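Side-chain contact in acetylserotonin O-methyltransferase (Homo sapiens, PDB 4A6D), which catalyses the S-adenosylmethionine-dependent O-methylation of N-acetylserotonin to melatonin, working as a homodimer: residues L320-A324 with G325-F329. Sequence-based numbering, arbitrary orientation.
Sequences LLSSA and GFRDF. With SO4 (sulfate ion), chain E.
The Phe326 ring turns its edge to the backbone Leu321 O, near the ring plane, while Ala324 CB comes in obliquely, 4.0 Å from Phe326 CD2. The Arg327 guanidinium carries Gly325 O over one face, offset toward the rim, and holds Ser322 O at its edge: NH1 reaches that oxygen at 3.2 Å, in the guanidinium plane and on a carbonyl lone pair. NH1 also hydrogen-bonds Phe326 O, and a bend at chi2 (-72°) brings the arginine's end back to the helix. Ser322 O takes a second bond from Gly325 N, above the carbonyl plane, and with the weak Phe326 N to Leu321 O bond this makes a Schellman motif, Gly325 at positive phi. Leu321 splits its methyls, CD2 against Phe326 CD2 at 3.8 Å and CD1 at the edge of the Phe329 ring. An alanine replacing Phe326 is likely to open a gap beside Leu321 CD2 and Ala324 CB. A sulfate, probably from the crystallisation liquor, accepts from Asp328 N through O3 and, at 2.8 Å, from Phe329 N through O2. The turn joins helix 314-324 to edge strand 329-332 of the Rossmann-like sheet, its apolar side packed on helix 259-272 and strands 278-283 and 339-344.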
loop_
_atom_site.group_PDB
_atom_site.type_symbol
_atom_site.label_atom_id
_atom_site.label_comp_id
_atom_site.label_asym_id
_atom_site.label_seq_id
_atom_site.Cartn_x
_atom_site.Cartn_y
_atom_site.Cartn_z
ATOM N N LEU A 320 -17.095 -23.412 -17.291
ATOM C CA LEU A 320 -17.094 -22.487 -18.429
ATOM C C LEU A 320 -16.682 -23.147 -19.729
ATOM O O LEU A 320 -17.435 -23.065 -20.700
ATOM C CB LEU A 320 -16.271 -21.204 -18.153
ATOM C CG LEU A 320 -16.866 -20.190 -17.163
ATOM C CD1 LEU A 320 -15.862 -19.091 -16.826
ATOM C CD2 LEU A 320 -18.114 -19.528 -17.714
ATOM N N LEU A 321 -15.515 -23.826 -19.743
ATOM C CA LEU A 321 -15.019 -24.506 -20.946
ATOM C C LEU A 321 -15.878 -25.697 -21.347
ATOM O O LEU A 321 -16.128 -25.899 -22.534
ATOM C CB LEU A 321 -13.545 -24.917 -20.805
ATOM C CG LEU A 321 -12.555 -23.747 -20.827
ATOM C CD1 LEU A 321 -11.219 -24.159 -20.268
ATOM C CD2 LEU A 321 -12.383 -23.202 -22.226
ATOM N N SER A 322 -16.364 -26.460 -20.363
ATOM C CA SER A 322 -17.220 -27.607 -20.654
ATOM C C SER A 322 -18.569 -27.173 -21.269
ATOM O O SER A 322 -19.064 -27.855 -22.140
ATOM C CB SER A 322 -17.437 -28.438 -19.396
ATOM O OG SER A 322 -18.062 -29.657 -19.741
ATOM N N SER A 323 -19.155 -26.038 -20.817
ATOM C CA SER A 323 -20.447 -25.558 -21.319
ATOM C C SER A 323 -20.355 -25.063 -22.754
ATOM O O SER A 323 -21.337 -25.154 -23.489
ATOM C CB SER A 323 -20.988 -24.440 -20.433
ATOM O OG SER A 323 -21.866 -24.975 -19.457
ATOM N N ALA A 324 -19.193 -24.472 -23.116
ATOM C CA ALA A 324 -18.893 -23.954 -24.437
ATOM C C ALA A 324 -18.733 -25.112 -25.434
ATOM O O ALA A 324 -18.883 -24.885 -26.629
ATOM C CB ALA A 324 -17.636 -23.103 -24.394
ATOM N N GLY A 325 -18.485 -26.330 -24.929
ATOM C CA GLY A 325 -18.392 -27.543 -25.742
ATOM C C GLY A 325 -17.075 -28.297 -25.626
ATOM O O GLY A 325 -16.983 -29.432 -26.086
ATOM N N PHE A 326 -16.019 -27.650 -25.077
ATOM C CA PHE A 326 -14.682 -28.254 -24.934
ATOM C C PHE A 326 -14.669 -29.467 -24.013
ATOM O O PHE A 326 -15.520 -29.585 -23.141
ATOM C CB PHE A 326 -13.666 -27.212 -24.466
ATOM C CG PHE A 326 -13.502 -26.068 -25.435
ATOM C CD1 PHE A 326 -12.758 -26.226 -26.604
ATOM C CD2 PHE A 326 -14.123 -24.842 -25.200
ATOM C CE1 PHE A 326 -12.603 -25.173 -27.496
ATOM C CE2 PHE A 326 -13.962 -23.779 -26.091
ATOM C CZ PHE A 326 -13.199 -23.949 -27.232
ATOM N N ARG A 327 -13.733 -30.390 -24.249
ATOM C CA ARG A 327 -13.567 -31.636 -23.498
ATOM C C ARG A 327 -12.077 -31.782 -23.176
ATOM O O ARG A 327 -11.302 -30.908 -23.547
ATOM C CB ARG A 327 -14.083 -32.850 -24.345
ATOM C CG ARG A 327 -15.582 -32.809 -24.745
ATOM C CD ARG A 327 -16.540 -33.070 -23.578
ATOM N NE ARG A 327 -17.955 -32.911 -23.946
ATOM C CZ ARG A 327 -18.692 -31.822 -23.717
ATOM N NH1 ARG A 327 -18.160 -30.760 -23.121
ATOM N NH2 ARG A 327 -19.966 -31.788 -24.084
ATOM N N ASP A 328 -11.679 -32.877 -22.513
ATOM C CA ASP A 328 -10.299 -33.180 -22.096
ATOM C C ASP A 328 -9.616 -32.051 -21.315
ATOM O O ASP A 328 -8.429 -31.774 -21.528
ATOM C CB ASP A 328 -9.429 -33.679 -23.269
ATOM C CG ASP A 328 -10.022 -34.830 -24.070
ATOM O OD1 ASP A 328 -10.662 -35.720 -23.455
ATOM O OD2 ASP A 328 -9.839 -34.847 -25.313
ATOM N N PHE A 329 -10.383 -31.395 -20.412
ATOM C CA PHE A 329 -9.913 -30.326 -19.532
ATOM C C PHE A 329 -8.762 -30.832 -18.660
ATOM O O PHE A 329 -8.851 -31.915 -18.054
ATOM C CB PHE A 329 -11.064 -29.812 -18.653
ATOM C CG PHE A 329 -10.664 -28.785 -17.610
ATOM C CD1 PHE A 329 -10.243 -29.182 -16.337
ATOM C CD2 PHE A 329 -10.728 -27.424 -17.887
ATOM C CE1 PHE A 329 -9.873 -28.238 -15.381
ATOM C CE2 PHE A 329 -10.321 -26.490 -16.936
ATOM C CZ PHE A 329 -9.904 -26.905 -15.689
HETATM S S SO4 E . -13.982 -33.274 -19.713
HETATM O O1 SO4 E . -13.474 -34.019 -18.551
HETATM O O2 SO4 E . -13.052 -32.184 -19.982
HETATM O O3 SO4 E . -14.129 -34.141 -20.917
HETATM O O4 SO4 E . -15.301 -32.701 -19.385
#